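Local coordinates for sensory box/GGDEF domain protein (PDB 3LYX) that probably senses a signal through this PAS domain and passes it to the GGDEF domain of the full-length protein, which as a family makes cyclic di-GMP, at residues G27-W32 against A47-V52; D18-D24 against G110-R116; G76-I82 against W93-V99. All coordinates share one frame; numbering follows the deposited sequence.

Contact 1: residues G27-W32 against A47-V52; sequences GFIIDW and AIGQPV
Ala47 sets its methyl squarely over one face of the Trp32 indole. Its CB lies 3.5 Å from the centroid of the Trp32 six-membered ring and 20° off the ring normal, a CH-pi contact. Ile29 also reaches this segment: its CB is 3.4 Å from Ala47 O, while its CD1 lies 4.2 Å from Ala47 CB. At the other end of the contact, Phe28 CE1 packs on Pro51 CB at 3.7 Å, the two rings meeting at a slant.

Three nearly straight backbone bonds (N-H...O at least 166°) hold Gly27 to Ile29 against Gly49 to Val52. Gly49 N donates to Ile29 O at 2.6 Å, Ile29 N to Gln50 O at 2.7 Å, and Val52 N to Gly27 O at 2.6 Å. A type II turn from Ala47 to Gln50, with its own Gln50 N to Ala47 O bond, follows the end of helix 44-47 and presents Gly49 N and Gln50 O to Ile29. Pointing its ring away from the backbone N (chi1 178°), Trp32 reaches the Ala47 methyl, and its NE1 is tied to Tyr42 O.

The segment 47-52 thus flanks strand 29-32, an outermost strand of the sheet in this chain, whose other neighbour is strand 19-24, and links it to helix 44-47.

Contact 2: residues D18-D24 against G110-R116; sequences DAIVVTD and GALGINR
Gly110 CA lies 3.3 Å from Thr23 O, and a side chain at this glycine would clash with that oxygen. Ala111 then exchanges two bonds with Thr23, Ala111 O accepting from Thr23 N at 2.9 Å. A water donates to Val21 O at 2.7 Å and weakly to Ala111 O, and also bonds Thr23 OG1, so it bridges the two strands. Leu112 swings its branch clear of the backbone N (chi1 177°), which brings CD1 within 3.8 Å of both Val22 CG2 and Ile20 CG2. Gly113 forms the next hydrogen-bonded pair, with Val21. On the Leu112 face, Ile114 lies alongside Ile20, CG1 to CD1 at 3.9 Å. Asn115 pairs with Ala19, and its ND2 adds a weak bond to Ala19 O; its OD1 is held by Ser96 OG. Last, the bent Arg116 chain delivers NH1 to Asp18 OD1 at 2.8 Å, a salt bridge in the guanidinium plane with the carboxylate turned 73° from it. Asp18 is also gripped by backbone N atoms of Phe17 and Asp18 of the second subunit. With axes 168° apart, this is the antiparallel pairing of first and last strands, at the centre of the sheet, that characterises a PAS fold.

Contact 3: residues G76-I82 against W93-V99; sequences GKWTGEI and WIESMCV
Trp78 O takes the N-H of Cys98 at 2.8 Å with an N-H...O angle of 158°, and Met97 CA approaches the same oxygen at 3.1 Å in a CA-H...O contact. Trp78 N answers to Cys98 O, and like two-bond pairs join Gly80 to Ser96 and Ile82 to Ile94, making a regular antiparallel ladder.

Its CG lying anti to the backbone N (chi1 172°), the Trp78 indole turns its edge to the partner strand: Ser96 OG, itself bonded to Asn115 OD1, lies 3.4 Å from Trp78 CZ3 near the ring plane, and Cys98 CB is 3.9 Å from Trp78 CE3. Gly80 N lies above one ring face, displaced toward the rim; a side chain on Gly80 would strike Trp78 CZ2. A leucine here in place of Trp78 would probably lose the ring edge beside Ser96 OG and Cys98 CB and open a gap against helix 61-75. Farther along, Ile82 CG1 crosses Ile94 CG1 at 3.8 Å, and Trp93 sets its CZ3 edge 3.4 Å from Glu81 O. On the face of Thr79 and Met97, a water donates to Glu81 OE2 and Glu95 OE2, probably easing the like charges of these oxygens, 5.4 Å apart.

Strands 78-85 and 91-102 form a beta hairpin; helix 61-75 packs on Trp78, Ile82 and Cys98, while strand 108-117 borders 91-102 on its far side.

All three contacts reach one five-stranded antiparallel sheet, ordered 29-32, 19-24, 108-117, 91-102, 78-85. Contact 2, its centre about 2 Å from that of the chain, joins segments 86 residues apart; contacts 1 and 3 both fall within that span, one after the other. Centres of contacts 1 and 2 lie about 9 Å apart, and those of contacts 2 and 3 about 10 Å, each pair touching through adjacent strands. Contacts 1 and 3 sit on opposite sides of the chain's centre, about 17 Å between centres. Strand order 2-1-5-4-3 is that of the PAS fold, and all three contacts have residues within reach of the second subunit, so the sheet probably contributes to the dimer interface.

Contact 1: residues G27-W32 against A47-V52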
loop_
_atom_site.group_PDB
_atom_site.type_symbol
_atom_site.label_atom_id
_atom_site.label_comp_id
_atom_site.label_asym_id
_atom_site.label_seq_id
_atom_site.Cartn_x
_atom_site.Cartn_y
_atom_site.Cartn_z
ATOM N N GLY B 27 -5.236 -0.605 20.798
ATOM C CA GLY B 27 -4.529 0.482 20.145
ATOM C C GLY B 27 -3.014 0.505 20.218
ATOM O O GLY B 27 -2.404 1.559 20.021
ATOM N N PHE B 28 -2.400 -0.634 20.510
ATOM C CA PHE B 28 -0.940 -0.710 20.566
ATOM C C PHE B 28 -0.457 -1.204 19.209
ATOM O O PHE B 28 -0.994 -2.163 18.662
ATOM C CB PHE B 28 -0.496 -1.647 21.696
ATOM C CG PHE B 28 -0.690 -1.051 23.061
ATOM C CD1 PHE B 28 0.215 -0.119 23.557
ATOM C CD2 PHE B 28 -1.835 -1.333 23.801
ATOM C CE1 PHE B 28 -0.021 0.536 24.771
ATOM C CE2 PHE B 28 -2.079 -0.683 25.013
ATOM C CZ PHE B 28 -1.169 0.254 25.494
ATOM N N ILE B 29 0.552 -0.538 18.666
ATOM C CA ILE B 29 1.070 -0.890 17.348
ATOM C C ILE B 29 1.695 -2.274 17.317
ATOM O O ILE B 29 2.557 -2.599 18.131
ATOM C CB ILE B 29 2.091 0.168 16.869
ATOM C CG1 ILE B 29 1.418 1.545 16.893
ATOM C CG2 ILE B 29 2.603 -0.175 15.470
ATOM C CD1 ILE B 29 2.299 2.695 16.464
ATOM N N ILE B 30 1.238 -3.095 16.379
ATOM C CA ILE B 30 1.763 -4.437 16.250
ATOM C C ILE B 30 2.526 -4.621 14.939
ATOM O O ILE B 30 3.342 -5.529 14.820
ATOM C CB ILE B 30 0.638 -5.489 16.386
ATOM C CG1 ILE B 30 -0.528 -5.141 15.457
ATOM C CG2 ILE B 30 0.179 -5.570 17.840
ATOM C CD1 ILE B 30 -1.643 -6.176 15.475
ATOM N N ASP B 31 2.259 -3.758 13.961
ATOM C CA ASP B 31 2.974 -3.792 12.679
ATOM C C ASP B 31 3.046 -2.363 12.151
ATOM O O ASP B 31 2.157 -1.544 12.399
ATOM C CB ASP B 31 2.321 -4.741 11.666
ATOM C CG ASP B 31 3.366 -5.517 10.832
ATOM O OD1 ASP B 31 3.014 -6.545 10.223
ATOM O OD2 ASP B 31 4.545 -5.105 10.787
ATOM N N TRP B 32 4.120 -2.074 11.428
ATOM C CA TRP B 32 4.414 -0.732 10.940
ATOM C C TRP B 32 5.268 -0.910 9.685
ATOM O O TRP B 32 6.263 -1.631 9.728
ATOM C CB TRP B 32 5.196 -0.048 12.080
ATOM C CG TRP B 32 5.701 1.348 11.903
ATOM C CD1 TRP B 32 6.922 1.724 11.424
ATOM C CD2 TRP B 32 5.043 2.550 12.312
ATOM N NE1 TRP B 32 7.069 3.085 11.516
ATOM C CE2 TRP B 32 5.929 3.619 12.057
ATOM C CE3 TRP B 32 3.787 2.827 12.871
ATOM C CZ2 TRP B 32 5.603 4.944 12.341
ATOM C CZ3 TRP B 32 3.461 4.146 13.154
ATOM C CH2 TRP B 32 4.367 5.189 12.888
ATOM N N ALA B 47 8.203 2.182 16.862
ATOM C CA ALA B 47 6.740 2.182 16.804
ATOM C C ALA B 47 6.040 0.949 17.377
ATOM O O ALA B 47 5.086 1.074 18.149
ATOM C CB ALA B 47 6.290 2.403 15.361
ATOM N N ILE B 48 6.504 -0.237 17.004
ATOM C CA ILE B 48 5.880 -1.471 17.466
ATOM C C ILE B 48 5.856 -1.608 18.984
ATOM O O ILE B 48 6.877 -1.444 19.642
ATOM C CB ILE B 48 6.577 -2.699 16.852
ATOM C CG1 ILE B 48 6.427 -2.663 15.323
ATOM C CG2 ILE B 48 5.957 -3.975 17.395
ATOM C CD1 ILE B 48 7.205 -3.736 14.608
ATOM N N GLY B 49 4.683 -1.912 19.532
ATOM C CA GLY B 49 4.550 -2.074 20.974
ATOM C C GLY B 49 4.151 -0.795 21.687
ATOM O O GLY B 49 3.889 -0.799 22.894
ATOM N N GLN B 50 4.110 0.303 20.934
ATOM C CA GLN B 50 3.734 1.604 21.476
ATOM C C GLN B 50 2.250 1.864 21.235
ATOM O O GLN B 50 1.636 1.268 20.337
ATOM C CB GLN B 50 4.522 2.737 20.804
ATOM C CG GLN B 50 6.038 2.682 20.936
ATOM C CD GLN B 50 6.535 2.520 22.377
ATOM O OE1 GLN B 50 6.047 3.178 23.312
ATOM N NE2 GLN B 50 7.527 1.651 22.553
ATOM N N PRO B 51 1.655 2.763 22.034
ATOM C CA PRO B 51 0.239 3.073 21.865
ATOM C C PRO B 51 0.106 3.932 20.618
ATOM O O PRO B 51 0.893 4.853 20.396
ATOM C CB PRO B 51 -0.108 3.818 23.156
ATOM C CG PRO B 51 1.143 4.547 23.464
ATOM C CD PRO B 51 2.244 3.542 23.139
ATOM N N VAL B 52 -0.873 3.616 19.788
ATOM C CA VAL B 52 -1.050 4.379 18.572
ATOM C C VAL B 52 -1.382 5.842 18.854
ATOM O O VAL B 52 -1.173 6.689 17.992
ATOM C CB VAL B 52 -2.147 3.758 17.674
ATOM C CG1 VAL B 52 -3.522 3.965 18.297
ATOM C CG2 VAL B 52 -2.071 4.357 16.285
#

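Contact 2: residues D18-D24 against G110-R116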
loop_
_atom_site.group_PDB
_atom_site.type_symbol
_atom_site.label_atom_id
_atom_site.label_comp_id
_atom_site.label_asym_id
_atom_site.label_seq_id
_atom_site.Cartn_x
_atom_site.Cartn_y
_atom_site.Cartn_z
ATOM N N ASP B 18 1.767 4.345 1.026
ATOM C CA ASP B 18 0.781 4.401 2.096
ATOM C C ASP B 18 1.416 4.025 3.429
ATOM O O ASP B 18 2.195 3.084 3.501
ATOM C CB ASP B 18 -0.343 3.409 1.811
ATOM C CG ASP B 18 -1.104 3.742 0.551
ATOM O OD1 ASP B 18 -2.197 4.337 0.680
ATOM O OD2 ASP B 18 -0.599 3.414 -0.559
ATOM N N ALA B 19 1.072 4.752 4.483
ATOM C CA ALA B 19 1.587 4.430 5.811
ATOM C C ALA B 19 0.583 3.471 6.445
ATOM O O ALA B 19 -0.557 3.849 6.753
ATOM C CB ALA B 19 1.704 5.693 6.642
ATOM N N ILE B 20 0.997 2.219 6.607
ATOM C CA ILE B 20 0.146 1.203 7.210
ATOM C C ILE B 20 0.490 1.077 8.693
ATOM O O ILE B 20 1.661 0.957 9.056
ATOM C CB ILE B 20 0.363 -0.189 6.562
ATOM C CG1 ILE B 20 0.154 -0.115 5.042
ATOM C CG2 ILE B 20 -0.601 -1.205 7.171
ATOM C CD1 ILE B 20 -1.226 0.349 4.642
ATOM N N VAL B 21 -0.526 1.118 9.549
ATOM C CA VAL B 21 -0.316 0.964 10.985
ATOM C C VAL B 21 -1.342 -0.036 11.485
ATOM O O VAL B 21 -2.549 0.231 11.465
ATOM C CB VAL B 21 -0.500 2.292 11.751
ATOM C CG1 VAL B 21 -0.230 2.083 13.242
ATOM C CG2 VAL B 21 0.437 3.346 11.192
ATOM N N VAL B 22 -0.855 -1.193 11.914
ATOM C CA VAL B 22 -1.710 -2.252 12.424
ATOM C C VAL B 22 -1.663 -2.230 13.953
ATOM O O VAL B 22 -0.579 -2.207 14.530
ATOM C CB VAL B 22 -1.225 -3.615 11.921
ATOM C CG1 VAL B 22 -2.194 -4.703 12.342
ATOM C CG2 VAL B 22 -1.064 -3.575 10.400
ATOM N N THR B 23 -2.831 -2.240 14.599
ATOM C CA THR B 23 -2.908 -2.202 16.064
ATOM C C THR B 23 -3.715 -3.344 16.663
ATOM O O THR B 23 -4.462 -4.027 15.956
ATOM C CB THR B 23 -3.567 -0.893 16.562
ATOM O OG1 THR B 23 -4.863 -0.763 15.967
ATOM C CG2 THR B 23 -2.720 0.320 16.206
ATOM N N ASP B 24 -3.566 -3.551 17.971
ATOM C CA ASP B 24 -4.327 -4.597 18.640
ATOM C C ASP B 24 -5.618 -3.987 19.154
ATOM O O ASP B 24 -5.887 -2.807 18.923
ATOM C CB ASP B 24 -3.545 -5.247 19.798
ATOM C CG ASP B 24 -3.148 -4.256 20.897
ATOM O OD1 ASP B 24 -3.791 -3.193 21.044
ATOM O OD2 ASP B 24 -2.184 -4.566 21.631
ATOM N N GLY B 110 -8.132 -6.510 16.449
ATOM C CA GLY B 110 -7.453 -5.238 16.353
ATOM C C GLY B 110 -7.933 -4.440 15.169
ATOM O O GLY B 110 -9.059 -4.620 14.704
ATOM N N ALA B 111 -7.064 -3.569 14.671
ATOM C CA ALA B 111 -7.407 -2.720 13.546
ATOM C C ALA B 111 -6.267 -2.508 12.558
ATOM O O ALA B 111 -5.080 -2.702 12.872
ATOM C CB ALA B 111 -7.894 -1.366 14.056
ATOM N N LEU B 112 -6.662 -2.083 11.363
ATOM C CA LEU B 112 -5.752 -1.789 10.268
ATOM C C LEU B 112 -5.943 -0.320 9.919
ATOM O O LEU B 112 -7.055 0.110 9.606
ATOM C CB LEU B 112 -6.088 -2.662 9.053
ATOM C CG LEU B 112 -5.277 -2.453 7.761
ATOM C CD1 LEU B 112 -3.850 -2.944 7.950
ATOM C CD2 LEU B 112 -5.931 -3.229 6.619
ATOM N N GLY B 113 -4.870 0.456 10.005
ATOM C CA GLY B 113 -4.954 1.862 9.667
ATOM C C GLY B 113 -4.159 2.178 8.405
ATOM O O GLY B 113 -3.042 1.684 8.241
ATOM N N ILE B 114 -4.742 2.977 7.514
ATOM C CA ILE B 114 -4.087 3.396 6.266
ATOM C C ILE B 114 -4.032 4.921 6.325
ATOM O O ILE B 114 -5.050 5.575 6.561
ATOM C CB ILE B 114 -4.893 2.962 5.000
ATOM C CG1 ILE B 114 -4.935 1.439 4.887
ATOM C CG2 ILE B 114 -4.223 3.525 3.735
ATOM C CD1 ILE B 114 -5.615 0.753 6.032
ATOM N N ASN B 115 -2.858 5.498 6.103
ATOM C CA ASN B 115 -2.729 6.942 6.219
ATOM C C ASN B 115 -1.923 7.596 5.092
ATOM O O ASN B 115 -1.042 6.968 4.508
ATOM C CB ASN B 115 -2.078 7.259 7.573
ATOM C CG ASN B 115 -2.825 6.635 8.745
ATOM O OD1 ASN B 115 -3.727 7.249 9.319
ATOM N ND2 ASN B 115 -2.465 5.404 9.092
ATOM N N ARG B 116 -2.232 8.864 4.815
ATOM C CA ARG B 116 -1.552 9.645 3.779
ATOM C C ARG B 116 -1.474 11.127 4.145
ATOM O O ARG B 116 -2.474 11.747 4.512
ATOM C CB ARG B 116 -2.271 9.519 2.430
ATOM C CG ARG B 116 -2.010 8.220 1.677
ATOM C CD ARG B 116 -2.844 8.171 0.407
ATOM N NE ARG B 116 -4.274 8.195 0.704
ATOM C CZ ARG B 116 -4.967 7.154 1.162
ATOM N NH1 ARG B 116 -4.370 5.988 1.374
ATOM N NH2 ARG B 116 -6.262 7.281 1.418
HETATM O O HOH W 1 -4.610 0.475 13.267
#

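Contact 3: residues G76-I82 against W93-V99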
loop_
_atom_site.group_PDB
_atom_site.type_symbol
_atom_site.label_atom_id
_atom_site.label_comp_id
_atom_site.label_asym_id
_atom_site.label_seq_id
_atom_site.Cartn_x
_atom_site.Cartn_y
_atom_site.Cartn_z
ATOM N N GLY B 76 -18.653 -0.340 9.903
ATOM C CA GLY B 76 -17.620 -1.353 9.814
ATOM C C GLY B 76 -16.321 -0.771 9.298
ATOM O O GLY B 76 -15.370 -1.495 9.009
ATOM N N LYS B 77 -16.283 0.550 9.183
ATOM C CA LYS B 77 -15.102 1.253 8.709
ATOM C C LYS B 77 -15.142 2.704 9.171
ATOM O O LYS B 77 -16.206 3.242 9.472
ATOM C CB LYS B 77 -15.042 1.224 7.177
ATOM C CG LYS B 77 -14.022 2.197 6.591
ATOM C CD LYS B 77 -14.034 2.237 5.067
ATOM C CE LYS B 77 -13.680 0.890 4.463
ATOM N NZ LYS B 77 -13.511 0.989 2.983
ATOM N N TRP B 78 -13.976 3.333 9.226
ATOM C CA TRP B 78 -13.883 4.733 9.607
ATOM C C TRP B 78 -12.920 5.454 8.668
ATOM O O TRP B 78 -11.879 4.911 8.301
ATOM C CB TRP B 78 -13.356 4.880 11.032
ATOM C CG TRP B 78 -13.065 6.308 11.399
ATOM C CD1 TRP B 78 -13.945 7.219 11.912
ATOM C CD2 TRP B 78 -11.816 6.996 11.245
ATOM N NE1 TRP B 78 -13.319 8.435 12.095
ATOM C CE2 TRP B 78 -12.011 8.325 11.692
ATOM C CE3 TRP B 78 -10.548 6.618 10.774
ATOM C CZ2 TRP B 78 -10.982 9.280 11.683
ATOM C CZ3 TRP B 78 -9.522 7.569 10.765
ATOM C CH2 TRP B 78 -9.749 8.886 11.219
ATOM N N THR B 79 -13.275 6.671 8.275
ATOM C CA THR B 79 -12.407 7.476 7.428
ATOM C C THR B 79 -12.521 8.899 7.946
ATOM O O THR B 79 -13.577 9.306 8.423
ATOM C CB THR B 79 -12.838 7.451 5.943
ATOM O OG1 THR B 79 -14.131 8.052 5.812
ATOM C CG2 THR B 79 -12.885 6.020 5.414
ATOM N N GLY B 80 -11.437 9.653 7.868
ATOM C CA GLY B 80 -11.480 11.022 8.340
ATOM C C GLY B 80 -10.164 11.720 8.092
ATOM O O GLY B 80 -9.174 11.077 7.764
ATOM N N GLU B 81 -10.170 13.040 8.221
ATOM C CA GLU B 81 -8.976 13.850 8.038
ATOM C C GLU B 81 -8.678 14.382 9.420
ATOM O O GLU B 81 -9.418 15.207 9.955
ATOM C CB GLU B 81 -9.252 14.994 7.071
ATOM C CG GLU B 81 -9.283 14.565 5.617
ATOM C CD GLU B 81 -9.850 15.642 4.718
ATOM O OE1 GLU B 81 -9.515 16.828 4.915
ATOM O OE2 GLU B 81 -10.631 15.299 3.812
ATOM N N ILE B 82 -7.592 13.889 9.998
ATOM C CA ILE B 82 -7.214 14.251 11.353
ATOM C C ILE B 82 -5.813 14.838 11.444
ATOM O O ILE B 82 -5.028 14.742 10.503
ATOM C CB ILE B 82 -7.284 12.994 12.246
ATOM C CG1 ILE B 82 -6.375 11.902 11.658
ATOM C CG2 ILE B 82 -8.729 12.479 12.311
ATOM C CD1 ILE B 82 -6.301 10.632 12.483
ATOM N N TRP B 93 -1.656 17.321 8.855
ATOM C CA TRP B 93 -2.943 16.665 8.648
ATOM C C TRP B 93 -2.755 15.473 7.726
ATOM O O TRP B 93 -1.901 15.492 6.841
ATOM C CB TRP B 93 -3.973 17.621 8.036
ATOM C CG TRP B 93 -4.440 18.696 8.959
ATOM C CD1 TRP B 93 -3.807 19.872 9.241
ATOM C CD2 TRP B 93 -5.630 18.681 9.754
ATOM N NE1 TRP B 93 -4.528 20.591 10.161
ATOM C CE2 TRP B 93 -5.652 19.883 10.496
ATOM C CE3 TRP B 93 -6.681 17.768 9.913
ATOM C CZ2 TRP B 93 -6.682 20.194 11.386
ATOM C CZ3 TRP B 93 -7.705 18.078 10.798
ATOM C CH2 TRP B 93 -7.697 19.280 11.523
ATOM N N ILE B 94 -3.558 14.437 7.943
ATOM C CA ILE B 94 -3.488 13.228 7.133
ATOM C C ILE B 94 -4.887 12.743 6.792
ATOM O O ILE B 94 -5.855 13.046 7.492
ATOM C CB ILE B 94 -2.781 12.080 7.886
ATOM C CG1 ILE B 94 -3.480 11.836 9.227
ATOM C CG2 ILE B 94 -1.323 12.428 8.150
ATOM C CD1 ILE B 94 -2.939 10.650 9.998
ATOM N N GLU B 95 -4.989 12.012 5.693
ATOM C CA GLU B 95 -6.252 11.416 5.292
ATOM C C GLU B 95 -6.074 10.022 5.887
ATOM O O GLU B 95 -5.075 9.353 5.616
ATOM C CB GLU B 95 -6.368 11.341 3.766
ATOM C CG GLU B 95 -7.471 10.400 3.290
ATOM C CD GLU B 95 -7.807 10.584 1.821
ATOM O OE1 GLU B 95 -6.872 10.622 0.991
ATOM O OE2 GLU B 95 -9.010 10.689 1.498
ATOM N N SER B 96 -7.021 9.592 6.707
ATOM C CA SER B 96 -6.888 8.302 7.365
ATOM C C SER B 96 -8.122 7.408 7.262
ATOM O O SER B 96 -9.251 7.888 7.122
ATOM C CB SER B 96 -6.517 8.538 8.842
ATOM O OG SER B 96 -6.393 7.318 9.552
ATOM N N MET B 97 -7.884 6.105 7.330
ATOM C CA MET B 97 -8.946 5.111 7.259
ATOM C C MET B 97 -8.607 4.001 8.245
ATOM O O MET B 97 -7.443 3.659 8.434
ATOM C CB MET B 97 -9.031 4.541 5.847
ATOM C CG MET B 97 -10.105 3.491 5.641
ATOM S SD MET B 97 -9.741 2.531 4.154
ATOM C CE MET B 97 -8.544 1.428 4.815
ATOM N N CYS B 98 -9.627 3.436 8.871
ATOM C CA CYS B 98 -9.428 2.369 9.838
ATOM C C CYS B 98 -10.514 1.308 9.702
ATOM O O CYS B 98 -11.702 1.626 9.635
ATOM C CB CYS B 98 -9.449 2.945 11.260
ATOM S SG CYS B 98 -9.049 1.744 12.570
ATOM N N VAL B 99 -10.098 0.048 9.627
ATOM C CA VAL B 99 -11.040 -1.061 9.545
ATOM C C VAL B 99 -10.566 -2.127 10.521
ATOM O O VAL B 99 -9.377 -2.217 10.825
ATOM C CB VAL B 99 -11.146 -1.661 8.111
ATOM C CG1 VAL B 99 -11.581 -0.573 7.135
ATOM C CG2 VAL B 99 -9.822 -2.280 7.674
HETATM O O HOH W 2 -10.120 12.866 2.441
#